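Protease Do-like 1, chloroplastic (Arabidopsis thaliana, PDB 3QO6) is a serine protease of the HtrA (Deg) type, required at high temperature and possibly involved in degrading damaged proteins in the chloroplast. Local coordinates at residues F23-V31 with K113-V121; G252-P260 with A267-D275. All coordinates share one frame; numbering follows the deposited sequence.

Contact 1 (F23-V31 with K113-V121)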
loop_
_atom_site.group_PDB
_atom_site.type_symbol
_atom_site.label_atom_id
_atom_site.label_comp_id
_atom_site.label_asym_id
_atom_site.label_seq_id
_atom_site.Cartn_x
_atom_site.Cartn_y
_atom_site.Cartn_z
ATOM N N PHE B 23 1.666 -4.999 43.525
ATOM C CA PHE B 23 0.644 -5.439 42.581
ATOM C C PHE B 23 -0.564 -6.064 43.257
ATOM O O PHE B 23 -1.689 -5.716 42.927
ATOM C CB PHE B 23 1.192 -6.448 41.561
ATOM C CG PHE B 23 0.166 -6.890 40.558
ATOM C CD1 PHE B 23 -0.236 -6.035 39.537
ATOM C CD2 PHE B 23 -0.438 -8.138 40.668
ATOM C CE1 PHE B 23 -1.236 -6.421 38.637
ATOM C CE2 PHE B 23 -1.432 -8.529 39.780
ATOM C CZ PHE B 23 -1.836 -7.669 38.765
ATOM N N GLN B 24 -0.353 -6.995 44.186
ATOM C CA GLN B 24 -1.506 -7.612 44.824
ATOM C C GLN B 24 -2.306 -6.597 45.621
ATOM O O GLN B 24 -3.537 -6.637 45.600
ATOM C CB GLN B 24 -1.111 -8.811 45.691
ATOM C CG GLN B 24 0.008 -8.565 46.642
ATOM C CD GLN B 24 0.403 -9.831 47.423
ATOM O OE1 GLN B 24 0.743 -10.872 46.832
ATOM N NE2 GLN B 24 0.366 -9.740 48.760
ATOM N N GLU B 25 -1.635 -5.665 46.285
ATOM C CA GLU B 25 -2.359 -4.657 47.054
ATOM C C GLU B 25 -3.252 -3.748 46.202
ATOM O O GLU B 25 -4.388 -3.424 46.600
ATOM C CB GLU B 25 -1.404 -3.746 47.817
ATOM C CG GLU B 25 -0.599 -4.371 48.912
ATOM C CD GLU B 25 0.231 -3.316 49.635
ATOM O OE1 GLU B 25 1.459 -3.529 49.813
ATOM O OE2 GLU B 25 -0.349 -2.267 50.021
ATOM N N ASN B 26 -2.749 -3.348 45.033
ATOM C CA ASN B 26 -3.469 -2.420 44.177
ATOM C C ASN B 26 -4.248 -2.924 42.994
ATOM O O ASN B 26 -5.096 -2.202 42.494
ATOM C CB ASN B 26 -2.517 -1.338 43.692
ATOM C CG ASN B 26 -1.852 -0.609 44.829
ATOM O OD1 ASN B 26 -2.396 0.343 45.384
ATOM N ND2 ASN B 26 -0.669 -1.068 45.200
ATOM N N THR B 27 -3.991 -4.141 42.519
ATOM C CA THR B 27 -4.740 -4.620 41.353
ATOM C C THR B 27 -6.243 -4.587 41.617
ATOM O O THR B 27 -7.022 -4.391 40.696
ATOM C CB THR B 27 -4.300 -6.045 40.888
ATOM O OG1 THR B 27 -5.015 -6.395 39.697
ATOM C CG2 THR B 27 -4.575 -7.077 41.928
ATOM N N PRO B 28 -6.670 -4.766 42.885
ATOM C CA PRO B 28 -8.105 -4.732 43.184
ATOM C C PRO B 28 -8.733 -3.391 42.830
ATOM O O PRO B 28 -9.887 -3.343 42.426
ATOM C CB PRO B 28 -8.144 -5.014 44.675
ATOM C CG PRO B 28 -7.009 -5.966 44.846
ATOM C CD PRO B 28 -5.925 -5.259 44.058
ATOM N N SER B 29 -7.979 -2.304 42.969
ATOM C CA SER B 29 -8.499 -0.984 42.626
ATOM C C SER B 29 -8.642 -0.746 41.126
ATOM O O SER B 29 -9.241 0.247 40.702
ATOM C CB SER B 29 -7.585 0.111 43.167
ATOM O OG SER B 29 -7.541 0.088 44.567
ATOM N N VAL B 30 -8.098 -1.633 40.308
ATOM C CA VAL B 30 -8.160 -1.400 38.864
ATOM C C VAL B 30 -9.372 -2.079 38.265
ATOM O O VAL B 30 -9.766 -3.134 38.733
ATOM C CB VAL B 30 -6.801 -1.859 38.156
ATOM C CG1 VAL B 30 -6.897 -1.753 36.658
ATOM C CG2 VAL B 30 -5.649 -0.962 38.630
ATOM N N VAL B 31 -9.960 -1.462 37.237
ATOM C CA VAL B 31 -11.143 -2.013 36.579
ATOM C C VAL B 31 -11.016 -2.044 35.053
ATOM O O VAL B 31 -10.190 -1.308 34.482
ATOM C CB VAL B 31 -12.423 -1.193 36.933
ATOM C CG1 VAL B 31 -12.508 -1.008 38.444
ATOM C CG2 VAL B 31 -12.428 0.168 36.190
ATOM N N LYS B 113 -16.616 -4.206 47.704
ATOM C CA LYS B 113 -15.876 -4.594 46.518
ATOM C C LYS B 113 -15.260 -3.378 45.833
ATOM O O LYS B 113 -15.046 -3.375 44.624
ATOM C CB LYS B 113 -16.816 -5.329 45.570
ATOM C CG LYS B 113 -17.237 -6.691 46.087
ATOM C CD LYS B 113 -18.343 -7.303 45.242
ATOM C CE LYS B 113 -18.111 -7.108 43.746
ATOM N NZ LYS B 113 -19.088 -7.866 42.909
ATOM N N LEU B 114 -14.965 -2.350 46.625
ATOM C CA LEU B 114 -14.389 -1.110 46.128
ATOM C C LEU B 114 -13.196 -0.589 46.931
ATOM O O LEU B 114 -13.343 -0.114 48.067
ATOM C CB LEU B 114 -15.451 0.002 46.085
ATOM C CG LEU B 114 -16.589 -0.101 45.065
ATOM C CD1 LEU B 114 -17.554 1.053 45.250
ATOM C CD2 LEU B 114 -16.032 -0.075 43.651
ATOM N N ARG B 115 -12.011 -0.667 46.324
ATOM C CA ARG B 115 -10.802 -0.165 46.959
ATOM C C ARG B 115 -10.404 1.099 46.222
ATOM O O ARG B 115 -10.130 1.065 45.032
ATOM C CB ARG B 115 -9.667 -1.192 46.861
ATOM C CG ARG B 115 -8.331 -0.740 47.481
ATOM C CD ARG B 115 -7.233 -1.821 47.364
ATOM N NE ARG B 115 -5.980 -1.450 48.027
ATOM C CZ ARG B 115 -5.035 -0.679 47.483
ATOM N NH1 ARG B 115 -5.193 -0.198 46.259
ATOM N NH2 ARG B 115 -3.933 -0.373 48.164
ATOM N N PRO B 116 -10.436 2.249 46.899
ATOM C CA PRO B 116 -10.027 3.442 46.147
ATOM C C PRO B 116 -8.482 3.499 46.189
ATOM O O PRO B 116 -7.900 3.342 47.269
ATOM C CB PRO B 116 -10.717 4.585 46.914
ATOM C CG PRO B 116 -10.755 4.075 48.321
ATOM C CD PRO B 116 -11.112 2.609 48.162
ATOM N N ILE B 117 -7.819 3.687 45.039
ATOM C CA ILE B 117 -6.354 3.716 45.050
ATOM C C ILE B 117 -5.881 4.842 45.913
ATOM O O ILE B 117 -6.500 5.886 45.974
ATOM C CB ILE B 117 -5.674 3.940 43.662
ATOM C CG1 ILE B 117 -6.622 4.674 42.743
ATOM C CG2 ILE B 117 -5.182 2.637 43.075
ATOM C CD1 ILE B 117 -7.069 5.994 43.293
ATOM N N PRO B 118 -4.775 4.624 46.614
ATOM C CA PRO B 118 -4.208 5.641 47.478
ATOM C C PRO B 118 -3.717 6.735 46.554
ATOM O O PRO B 118 -2.984 6.469 45.623
ATOM C CB PRO B 118 -3.068 4.902 48.160
ATOM C CG PRO B 118 -3.523 3.482 48.173
ATOM C CD PRO B 118 -4.119 3.322 46.815
ATOM N N VAL B 119 -4.121 7.969 46.796
ATOM C CA VAL B 119 -3.714 9.070 45.943
ATOM C C VAL B 119 -2.355 9.627 46.319
ATOM O O VAL B 119 -2.156 10.024 47.440
ATOM C CB VAL B 119 -4.740 10.191 46.030
ATOM C CG1 VAL B 119 -4.179 11.460 45.373
ATOM C CG2 VAL B 119 -6.051 9.734 45.379
ATOM N N GLY B 120 -1.418 9.673 45.388
ATOM C CA GLY B 120 -0.115 10.209 45.722
ATOM C C GLY B 120 0.104 11.638 45.301
ATOM O O GLY B 120 -0.848 12.372 45.043
ATOM N N VAL B 121 1.367 12.045 45.233
ATOM C CA VAL B 121 1.683 13.415 44.833
ATOM C C VAL B 121 2.608 13.446 43.638
ATOM O O VAL B 121 3.699 12.896 43.687
ATOM C CB VAL B 121 2.381 14.202 45.964
ATOM C CG1 VAL B 121 2.812 15.556 45.439
ATOM C CG2 VAL B 121 1.447 14.386 47.131
#
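R115 leaves its backbone with CG anti to N (chi1 179°), and the extended chain carries NE out to E25 O, where the last torsion (chi4 -83°) turns a guanidinium face to the backbone of E25 and N26 in helix 14-26; S29, with OG anti to its own carbonyl carbon (chi1 -64°), meets the same side chain farther along the chain. R115 NH1 donates to two side chains. S29 OG accepts from R115 NH1 at 2.9 Å, close to the guanidinium plane, while N26 OD1, 3.0 Å from R115 NH1, is tilted from that plane and is approached from above the amide. The amide and guanidinium planes stand nearly perpendicular, and a weak bond from R115 NH2 also reaches N26 OD1. S29 OG in turn donates to R115 O at 2.8 Å, so one hydroxyl grips both the backbone and the side chain of the same residue. The E25 carbonyl lies over one guanidinium face rather than in line with an N-H. An alanine at R115 is likely to leave N26 OD1 and S29 OG without their shared donor and to open a gap beside N26. Beside this, I117 CG2 packs on S29 CB at 3.5 Å. N26 ND2 is held by L22 O, and backbone bonds tie both S29 and I117 to V59, so the 113-121 loop joins helix 14-26 to strand 47-61 of the protease barrel.

Contact 2 (G252-P260 with A267-D275); sequences GVLVLDAPP and AGLQSTKRD
T272 and S271 hold the end of strand 253-257 through three hydrogen bonds. T272 uses both backbone and side chain: its N donates to L256 O at 3.0 Å, coming from above the carbonyl plane, and its OG1, anti to the T272 carbonyl carbon (chi1 -58°), donates to V255 O at 3.0 Å. S271 OG accepts from A258 N, also at 3.0 Å. This is the tight part of the contact. L254 crosses T272 at about a right angle, and L256 lies alongside T272, pointing the same way. L256 and D257 both face K238 in a classic beta bulge. The apolar pairs are looser: V255 CG1 and L269 CD2 are 4.4 Å apart, and A258 CB stands 4.3 Å from L269 CB. G268, with positive phi and two bonds back into the last turn of helix 263-266, forms a Schellman motif that leads into L269. On the open side, the CB of Q270 points away from the strand and the residue is partly exposed. F43 of a neighbouring subunit packs on L256 and T272, so the tight end is also an interface in the assembly. The chemistry is that of a polar seam, buried at T272 and partly open at S271, edged by aliphatic groups: T272 OG1 links strand 253-257 to G283 within the PDZ domain, donating to V255 O and accepting from G283 N.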
loop_
_atom_site.group_PDB
_atom_site.type_symbol
_atom_site.label_atom_id
_atom_site.label_comp_id
_atom_site.label_asym_id
_atom_site.label_seq_id
_atom_site.Cartn_x
_atom_site.Cartn_y
_atom_site.Cartn_z
ATOM N N GLY B 252 4.590 36.168 16.934
ATOM C CA GLY B 252 3.698 35.496 17.872
ATOM C C GLY B 252 2.515 34.732 17.287
ATOM O O GLY B 252 2.679 33.962 16.342
ATOM N N VAL B 253 1.324 34.941 17.850
ATOM C CA VAL B 253 0.109 34.257 17.386
ATOM C C VAL B 253 -0.796 35.203 16.610
ATOM O O VAL B 253 -1.201 36.248 17.123
ATOM C CB VAL B 253 -0.726 33.700 18.566
ATOM C CG1 VAL B 253 -1.788 32.766 18.053
ATOM C CG2 VAL B 253 0.154 32.997 19.541
ATOM N N LEU B 254 -1.139 34.821 15.386
ATOM C CA LEU B 254 -1.999 35.638 14.532
ATOM C C LEU B 254 -3.466 35.376 14.852
ATOM O O LEU B 254 -3.943 34.263 14.622
ATOM C CB LEU B 254 -1.739 35.267 13.065
ATOM C CG LEU B 254 -2.330 36.052 11.894
ATOM C CD1 LEU B 254 -2.012 35.292 10.626
ATOM C CD2 LEU B 254 -3.817 36.221 12.020
ATOM N N VAL B 255 -4.205 36.358 15.366
ATOM C CA VAL B 255 -5.604 36.042 15.609
ATOM C C VAL B 255 -6.318 36.126 14.267
ATOM O O VAL B 255 -6.181 37.090 13.528
ATOM C CB VAL B 255 -6.322 36.947 16.706
ATOM C CG1 VAL B 255 -5.323 37.534 17.691
ATOM C CG2 VAL B 255 -7.187 37.976 16.070
ATOM N N LEU B 256 -7.034 35.066 13.932
ATOM C CA LEU B 256 -7.761 35.010 12.695
ATOM C C LEU B 256 -9.143 35.580 12.946
ATOM O O LEU B 256 -9.686 36.309 12.115
ATOM C CB LEU B 256 -7.862 33.562 12.233
ATOM C CG LEU B 256 -6.509 32.865 12.016
ATOM C CD1 LEU B 256 -6.724 31.426 11.555
ATOM C CD2 LEU B 256 -5.696 33.637 10.978
ATOM N N ASP B 257 -9.720 35.256 14.102
ATOM C CA ASP B 257 -11.062 35.746 14.435
ATOM C C ASP B 257 -11.291 35.970 15.931
ATOM O O ASP B 257 -10.856 35.177 16.785
ATOM C CB ASP B 257 -12.126 34.776 13.914
ATOM C CG ASP B 257 -13.507 35.395 13.872
ATOM O OD1 ASP B 257 -14.491 34.692 14.161
ATOM O OD2 ASP B 257 -13.621 36.584 13.533
ATOM N N ALA B 258 -11.972 37.070 16.233
ATOM C CA ALA B 258 -12.313 37.437 17.603
ATOM C C ALA B 258 -13.760 37.849 17.505
ATOM O O ALA B 258 -14.068 39.031 17.256
ATOM C CB ALA B 258 -11.468 38.602 18.085
ATOM N N PRO B 259 -14.672 36.872 17.667
ATOM C CA PRO B 259 -16.127 37.055 17.610
ATOM C C PRO B 259 -16.514 38.188 18.552
ATOM O O PRO B 259 -16.057 38.236 19.695
ATOM C CB PRO B 259 -16.665 35.704 18.069
ATOM C CG PRO B 259 -15.598 34.736 17.632
ATOM C CD PRO B 259 -14.342 35.483 18.035
ATOM N N PRO B 260 -17.365 39.112 18.085
ATOM C CA PRO B 260 -17.816 40.263 18.874
ATOM C C PRO B 260 -18.462 39.878 20.199
ATOM O O PRO B 260 -18.513 40.683 21.137
ATOM C CB PRO B 260 -18.785 40.966 17.926
ATOM C CG PRO B 260 -19.403 39.823 17.184
ATOM C CD PRO B 260 -18.184 38.968 16.865
ATOM N N ALA B 267 -13.362 43.249 23.940
ATOM C CA ALA B 267 -12.195 44.055 24.265
ATOM C C ALA B 267 -11.612 44.682 23.021
ATOM O O ALA B 267 -10.582 45.360 23.109
ATOM C CB ALA B 267 -11.136 43.215 24.941
ATOM N N GLY B 268 -12.241 44.418 21.868
ATOM C CA GLY B 268 -11.796 44.986 20.597
ATOM C C GLY B 268 -10.532 44.516 19.846
ATOM O O GLY B 268 -9.872 45.343 19.174
ATOM N N LEU B 269 -10.171 43.232 19.951
ATOM C CA LEU B 269 -9.025 42.724 19.199
ATOM C C LEU B 269 -9.494 42.563 17.753
ATOM O O LEU B 269 -10.649 42.191 17.507
ATOM C CB LEU B 269 -8.568 41.373 19.730
ATOM C CG LEU B 269 -7.374 41.445 20.668
ATOM C CD1 LEU B 269 -7.773 42.216 21.923
ATOM C CD2 LEU B 269 -6.891 40.030 20.999
ATOM N N GLN B 270 -8.607 42.826 16.795
ATOM C CA GLN B 270 -8.988 42.734 15.388
ATOM C C GLN B 270 -8.684 41.410 14.716
ATOM O O GLN B 270 -7.631 40.804 14.934
ATOM C CB GLN B 270 -8.319 43.842 14.596
ATOM C CG GLN B 270 -8.579 45.228 15.147
ATOM C CD GLN B 270 -7.698 46.271 14.491
ATOM O OE1 GLN B 270 -7.530 47.368 15.015
ATOM N NE2 GLN B 270 -7.127 45.931 13.333
ATOM N N SER B 271 -9.617 40.987 13.872
ATOM C CA SER B 271 -9.505 39.748 13.124
ATOM C C SER B 271 -8.823 39.975 11.766
ATOM O O SER B 271 -8.624 41.112 11.329
ATOM C CB SER B 271 -10.901 39.183 12.922
ATOM O OG SER B 271 -11.625 39.253 14.137
ATOM N N THR B 272 -8.458 38.890 11.099
ATOM C CA THR B 272 -7.810 38.987 9.798
ATOM C C THR B 272 -8.900 39.147 8.745
ATOM O O THR B 272 -9.882 38.412 8.790
ATOM C CB THR B 272 -7.019 37.721 9.521
ATOM O OG1 THR B 272 -6.063 37.537 10.567
ATOM C CG2 THR B 272 -6.310 37.814 8.190
ATOM N N LYS B 273 -8.734 40.104 7.822
ATOM C CA LYS B 273 -9.720 40.362 6.760
ATOM C C LYS B 273 -9.102 40.365 5.362
ATOM O O LYS B 273 -7.939 40.001 5.202
ATOM C CB LYS B 273 -10.431 41.704 6.982
ATOM C CG LYS B 273 -11.477 41.721 8.097
ATOM C CD LYS B 273 -12.396 42.959 8.000
ATOM C CE LYS B 273 -13.269 42.931 6.725
ATOM N NZ LYS B 273 -14.126 44.146 6.483
ATOM N N ARG B 274 -9.870 40.796 4.355
ATOM C CA ARG B 274 -9.361 40.821 2.981
ATOM C C ARG B 274 -9.488 42.087 2.127
ATOM O O ARG B 274 -10.583 42.530 1.754
ATOM C CB ARG B 274 -9.910 39.628 2.193
ATOM C CG ARG B 274 -9.246 38.340 2.617
ATOM C CD ARG B 274 -9.310 37.227 1.597
ATOM N NE ARG B 274 -8.380 36.182 2.009
ATOM C CZ ARG B 274 -8.222 35.012 1.402
ATOM N NH1 ARG B 274 -8.936 34.704 0.328
ATOM N NH2 ARG B 274 -7.353 34.140 1.885
ATOM N N ASP B 275 -8.306 42.613 1.806
ATOM C CA ASP B 275 -8.028 43.806 1.000
ATOM C C ASP B 275 -9.094 44.454 0.122
ATOM O O ASP B 275 -9.038 45.662 -0.136
ATOM C CB ASP B 275 -6.817 43.499 0.114
ATOM C CG ASP B 275 -5.870 44.678 -0.031
ATOM O OD1 ASP B 275 -5.607 45.371 0.979
ATOM O OD2 ASP B 275 -5.367 44.896 -1.157
#

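How the contacts relate
The two contacts belong to different domains of the chain and do not touch: their centres are 49 Å apart, their nearest atoms about 31 Å, and they fall on opposite sides of the chain's centre. Contact 1 closes before contact 2 opens, one in the protease part and the other in the PDZ domain. Both lie away from the predicted charge relay residues H71, D101 and S180. Each bridges a loop to regular structure, but contact 1 does so across 81 intervening residues, most of them in strands, whereas contact 2 spans six residues around a short helix. Both also have other subunits of the six-chain assembly nearby.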